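Local coordinates for protein diaminopropionate ammonia-lyase (Escherichia coli, PDB 4D9I) that catalyses the pyridoxal 5'-phosphate-dependent alpha,beta-elimination of both L- and D-2,3-diaminopropionate to pyruvate and ammonia, at residues L79-E91 with K197-L209. Sequence-based numbering, arbitrary orientation.
Sequences LGGAYAIAQLLCE and KIPTWIMQGYATL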
loop_
_atom_site.group_PDB
_atom_site.type_symbol
_atom_site.label_atom_id
_atom_site.label_comp_id
_atom_site.label_asym_id
_atom_site.label_seq_id
_atom_site.Cartn_x
_atom_site.Cartn_y
_atom_site.Cartn_z
ATOM N N LEU B 79 0.613 -25.700 9.427
ATOM C CA LEU B 79 1.257 -26.075 10.684
ATOM C C LEU B 79 0.375 -27.079 11.427
ATOM O O LEU B 79 0.894 -28.002 12.048
ATOM C CB LEU B 79 1.571 -24.870 11.579
ATOM C CG LEU B 79 2.645 -23.880 11.075
ATOM C CD1 LEU B 79 2.609 -22.596 11.913
ATOM C CD2 LEU B 79 4.039 -24.493 11.108
ATOM N N GLY B 80 -0.947 -26.862 11.374
ATOM C CA GLY B 80 -1.897 -27.754 12.036
ATOM C C GLY B 80 -2.213 -28.959 11.173
ATOM O O GLY B 80 -2.034 -30.119 11.591
ATOM N N GLY B 81 -2.664 -28.677 9.949
ATOM C CA GLY B 81 -3.184 -29.711 9.071
ATOM C C GLY B 81 -2.150 -30.780 8.758
ATOM O O GLY B 81 -2.435 -31.984 8.861
ATOM N N ALA B 82 -0.951 -30.349 8.389
ATOM C CA ALA B 82 0.117 -31.304 8.088
ATOM C C ALA B 82 0.517 -32.150 9.290
ATOM O O ALA B 82 0.818 -33.337 9.136
ATOM C CB ALA B 82 1.334 -30.602 7.480
ATOM N N TYR B 83 0.513 -31.546 10.481
ATOM C CA TYR B 83 0.869 -32.262 11.713
ATOM C C TYR B 83 -0.157 -33.361 11.999
ATOM O O TYR B 83 0.209 -34.498 12.299
ATOM C CB TYR B 83 0.963 -31.296 12.891
ATOM C CG TYR B 83 1.631 -31.851 14.139
ATOM C CD1 TYR B 83 2.856 -32.532 14.071
ATOM C CD2 TYR B 83 1.068 -31.634 15.399
ATOM C CE1 TYR B 83 3.471 -33.011 15.222
ATOM C CE2 TYR B 83 1.687 -32.095 16.553
ATOM C CZ TYR B 83 2.881 -32.782 16.456
ATOM O OH TYR B 83 3.477 -33.233 17.603
ATOM N N ALA B 84 -1.435 -33.020 11.868
ATOM C CA ALA B 84 -2.491 -33.988 12.055
ATOM C C ALA B 84 -2.429 -35.113 11.031
ATOM O O ALA B 84 -2.612 -36.286 11.372
ATOM C CB ALA B 84 -3.841 -33.302 12.022
ATOM N N ILE B 85 -2.170 -34.769 9.776
ATOM C CA ILE B 85 -2.102 -35.771 8.717
ATOM C C ILE B 85 -0.943 -36.762 8.936
ATOM O O ILE B 85 -1.090 -37.992 8.757
ATOM C CB ILE B 85 -2.113 -35.084 7.331
ATOM C CG1 ILE B 85 -3.566 -34.696 7.005
ATOM C CG2 ILE B 85 -1.586 -36.024 6.253
ATOM C CD1 ILE B 85 -3.713 -33.350 6.346
ATOM N N ALA B 86 0.199 -36.229 9.350
ATOM C CA ALA B 86 1.364 -37.048 9.660
ATOM C C ALA B 86 1.098 -37.912 10.896
ATOM O O ALA B 86 1.450 -39.090 10.916
ATOM C CB ALA B 86 2.591 -36.159 9.874
ATOM N N GLN B 87 0.476 -37.329 11.926
ATOM C CA GLN B 87 0.075 -38.098 13.110
ATOM C C GLN B 87 -0.846 -39.276 12.747
ATOM O O GLN B 87 -0.663 -40.408 13.226
ATOM C CB GLN B 87 -0.610 -37.198 14.146
ATOM C CG GLN B 87 0.285 -36.135 14.802
ATOM C CD GLN B 87 1.024 -36.651 16.026
ATOM O OE1 GLN B 87 1.637 -35.879 16.772
ATOM N NE2 GLN B 87 0.968 -37.934 16.244
ATOM N N LEU B 88 -1.832 -39.009 11.893
ATOM C CA LEU B 88 -2.781 -40.040 11.466
ATOM C C LEU B 88 -2.094 -41.137 10.655
ATOM O O LEU B 88 -2.387 -42.331 10.841
ATOM C CB LEU B 88 -3.939 -39.423 10.659
ATOM C CG LEU B 88 -5.030 -38.599 11.376
ATOM C CD1 LEU B 88 -5.765 -37.702 10.376
ATOM C CD2 LEU B 88 -6.019 -39.478 12.133
ATOM N N LEU B 89 -1.177 -40.746 9.766
ATOM C CA LEU B 89 -0.449 -41.722 8.965
ATOM C C LEU B 89 0.458 -42.586 9.858
ATOM O O LEU B 89 0.465 -43.827 9.740
ATOM C CB LEU B 89 0.335 -41.061 7.829
ATOM C CG LEU B 89 0.669 -42.046 6.701
ATOM C CD1 LEU B 89 -0.613 -42.514 6.008
ATOM C CD2 LEU B 89 1.664 -41.486 5.692
ATOM N N CYS B 90 1.175 -41.946 10.780
ATOM C CA CYS B 90 2.025 -42.681 11.723
ATOM C C CYS B 90 1.230 -43.672 12.569
ATOM O O CYS B 90 1.671 -44.808 12.799
ATOM C CB CYS B 90 2.830 -41.723 12.592
ATOM S SG CYS B 90 4.166 -40.948 11.649
ATOM N N GLU B 91 0.052 -43.237 13.010
ATOM C CA GLU B 91 -0.861 -44.095 13.762
ATOM C C GLU B 91 -1.284 -45.338 12.956
ATOM O O GLU B 91 -1.240 -46.459 13.465
ATOM C CB GLU B 91 -2.081 -43.294 14.204
ATOM C CG GLU B 91 -2.720 -43.790 15.493
ATOM C CD GLU B 91 -3.653 -42.746 16.087
ATOM O OE1 GLU B 91 -4.703 -42.485 15.454
ATOM O OE2 GLU B 91 -3.327 -42.182 17.164
ATOM N N LYS B 197 -9.581 -35.767 18.574
ATOM C CA LYS B 197 -8.179 -36.164 18.415
ATOM C C LYS B 197 -7.466 -35.322 17.345
ATOM O O LYS B 197 -6.396 -34.755 17.586
ATOM C CB LYS B 197 -8.111 -37.645 18.077
ATOM C CG LYS B 197 -6.708 -38.244 18.025
ATOM C CD LYS B 197 -6.774 -39.727 17.673
ATOM C CE LYS B 197 -7.017 -39.901 16.172
ATOM N NZ LYS B 197 -7.048 -41.340 15.770
ATOM N N ILE B 198 -8.083 -35.250 16.171
ATOM C CA ILE B 198 -7.531 -34.515 15.040
ATOM C C ILE B 198 -7.428 -32.996 15.315
ATOM O O ILE B 198 -6.345 -32.437 15.196
ATOM C CB ILE B 198 -8.250 -34.888 13.708
ATOM C CG1 ILE B 198 -7.868 -36.317 13.301
ATOM C CG2 ILE B 198 -7.912 -33.878 12.593
ATOM C CD1 ILE B 198 -8.877 -37.034 12.416
ATOM N N PRO B 199 -8.530 -32.327 15.731
ATOM C CA PRO B 199 -8.388 -30.884 16.059
ATOM C C PRO B 199 -7.395 -30.560 17.187
ATOM O O PRO B 199 -6.809 -29.497 17.190
ATOM C CB PRO B 199 -9.802 -30.464 16.504
ATOM C CG PRO B 199 -10.594 -31.697 16.611
ATOM C CD PRO B 199 -9.935 -32.767 15.792
ATOM N N THR B 200 -7.226 -31.459 18.154
ATOM C CA THR B 200 -6.166 -31.308 19.138
ATOM C C THR B 200 -4.790 -31.245 18.453
ATOM O O THR B 200 -3.997 -30.331 18.731
ATOM C CB THR B 200 -6.220 -32.441 20.189
ATOM O OG1 THR B 200 -7.466 -32.355 20.899
ATOM C CG2 THR B 200 -5.072 -32.321 21.188
ATOM N N TRP B 201 -4.511 -32.182 17.541
ATOM C CA TRP B 201 -3.222 -32.164 16.844
ATOM C C TRP B 201 -3.043 -30.890 16.069
ATOM O O TRP B 201 -1.945 -30.309 16.042
ATOM C CB TRP B 201 -3.070 -33.344 15.900
ATOM C CG TRP B 201 -2.737 -34.663 16.566
ATOM C CD1 TRP B 201 -1.928 -34.875 17.673
ATOM C CD2 TRP B 201 -3.164 -36.002 16.144
ATOM N NE1 TRP B 201 -1.846 -36.214 17.974
ATOM C CE2 TRP B 201 -2.555 -36.944 17.086
ATOM C CE3 TRP B 201 -3.956 -36.499 15.111
ATOM C CZ2 TRP B 201 -2.757 -38.315 16.988
ATOM C CZ3 TRP B 201 -4.149 -37.883 15.026
ATOM C CH2 TRP B 201 -3.559 -38.768 15.939
ATOM N N ILE B 202 -4.117 -30.459 15.416
ATOM C CA ILE B 202 -4.088 -29.239 14.611
ATOM C C ILE B 202 -3.716 -28.023 15.461
ATOM O O ILE B 202 -2.893 -27.206 15.056
ATOM C CB ILE B 202 -5.415 -29.015 13.864
ATOM C CG1 ILE B 202 -5.555 -30.047 12.741
ATOM C CG2 ILE B 202 -5.483 -27.597 13.297
ATOM C CD1 ILE B 202 -6.954 -30.171 12.164
ATOM N N MET B 203 -4.305 -27.929 16.655
ATOM C CA MET B 203 -4.067 -26.797 17.542
ATOM C C MET B 203 -2.680 -26.807 18.136
ATOM O O MET B 203 -2.057 -25.756 18.303
ATOM C CB MET B 203 -5.098 -26.775 18.664
ATOM C CG MET B 203 -6.456 -26.330 18.163
ATOM S SD MET B 203 -7.721 -26.673 19.386
ATOM C CE MET B 203 -7.298 -25.442 20.628
ATOM N N GLN B 204 -2.192 -27.998 18.451
ATOM C CA GLN B 204 -0.818 -28.146 18.889
ATOM C C GLN B 204 0.157 -27.764 17.766
ATOM O O GLN B 204 1.157 -27.073 18.009
ATOM C CB GLN B 204 -0.577 -29.568 19.376
ATOM C CG GLN B 204 -1.369 -29.911 20.632
ATOM C CD GLN B 204 -1.265 -31.376 21.043
ATOM O OE1 GLN B 204 -1.091 -32.254 20.215
ATOM N NE2 GLN B 204 -1.389 -31.637 22.334
ATOM N N GLY B 205 -0.138 -28.196 16.539
ATOM C CA GLY B 205 0.707 -27.874 15.416
ATOM C C GLY B 205 0.777 -26.368 15.207
ATOM O O GLY B 205 1.852 -25.818 14.930
ATOM N N TYR B 206 -0.364 -25.693 15.356
ATOM C CA TYR B 206 -0.435 -24.226 15.179
ATOM C C TYR B 206 0.529 -23.489 16.107
ATOM O O TYR B 206 0.993 -22.389 15.798
ATOM C CB TYR B 206 -1.838 -23.700 15.494
ATOM C CG TYR B 206 -2.918 -23.988 14.478
ATOM C CD1 TYR B 206 -2.609 -24.384 13.157
ATOM C CD2 TYR B 206 -4.251 -23.823 14.825
ATOM C CE1 TYR B 206 -3.614 -24.609 12.230
ATOM C CE2 TYR B 206 -5.264 -24.041 13.909
ATOM C CZ TYR B 206 -4.940 -24.452 12.625
ATOM O OH TYR B 206 -5.954 -24.668 11.732
ATOM N N ALA B 207 0.812 -24.100 17.249
ATOM C CA ALA B 207 1.618 -23.445 18.290
ATOM C C ALA B 207 3.069 -23.181 17.885
ATOM O O ALA B 207 3.768 -22.373 18.543
ATOM C CB ALA B 207 1.567 -24.249 19.583
ATOM N N THR B 208 3.539 -23.884 16.861
ATOM C CA THR B 208 4.858 -23.621 16.269
ATOM C C THR B 208 5.060 -22.139 15.962
ATOM O O THR B 208 6.143 -21.623 16.185
ATOM C CB THR B 208 5.096 -24.461 14.983
ATOM O OG1 THR B 208 5.365 -25.815 15.355
ATOM C CG2 THR B 208 6.283 -23.966 14.177
ATOM N N LEU B 209 4.026 -21.474 15.444
ATOM C CA LEU B 209 4.145 -20.048 15.093
ATOM C C LEU B 209 4.350 -19.213 16.343
ATOM O O LEU B 209 5.048 -18.206 16.302
ATOM C CB LEU B 209 2.962 -19.547 14.249
ATOM C CG LEU B 209 1.606 -19.235 14.899
ATOM C CD1 LEU B 209 1.558 -17.801 15.385
ATOM C CD2 LEU B 209 0.463 -19.511 13.920
#
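Helices 81-91 and 197-206 cross steeply, 130° between their N-to-C directions, with axes 7.6 Å apart; the CA atoms come nearest at Gly80 and Ile202, 3.7 Å. Glycines on both segments permit this: a CB on Gly80 would collide with Ile202 and Tyr206, and one on Gly205 with Leu79 O, which receives a CA-H...O contact from Gly205 CA at 3.4 Å and also takes a hydrogen bond from His36 NE2. One helical turn on, Ala84 lays its methyl against Ile202 CG1 and Trp201 CB.

Trp201 enters as a knob among Ala84, Gln87, Leu88 and Glu91. Gln87 CB sits over the six-membered ring in a CH-pi contact, 3.4 Å from its centroid, while a bend at chi2 (-87°) folds the terminal amide back to stack on the indole, the two planes 4° apart. On the opposite face the backbone O of Lys197 lies near the rim, and Leu88 CD2 meets the ring edge at CZ3 (3.8 Å). Replacing Trp201 with alanine is likely to leave the Gln87 amide without the surface it stacks on and open a gap between the helices. At the outer end, Lys197 NZ donates to the syn lone pair of Glu91 OE1 (2.6 Å) in a salt bridge. Tyr83 brings its ring edge to Trp201 O, CD2 lying 3.4 Å away. Beyond the crossing, Leu79 splits its methyls between Thr208 CG2 and Leu209 CB, and Thr208 OG1 is hydrogen-bonded to His36 ND1.

The contact joins the helix that follows the cofactor lysine, Lys77, to helix 197-206 by glycine-mediated close packing, within a fold type II pyridoxal-phosphate enzyme, with the Tyr206 side chain about 10 Å from that of Asp120, the probable proton acceptor for the L-isomer.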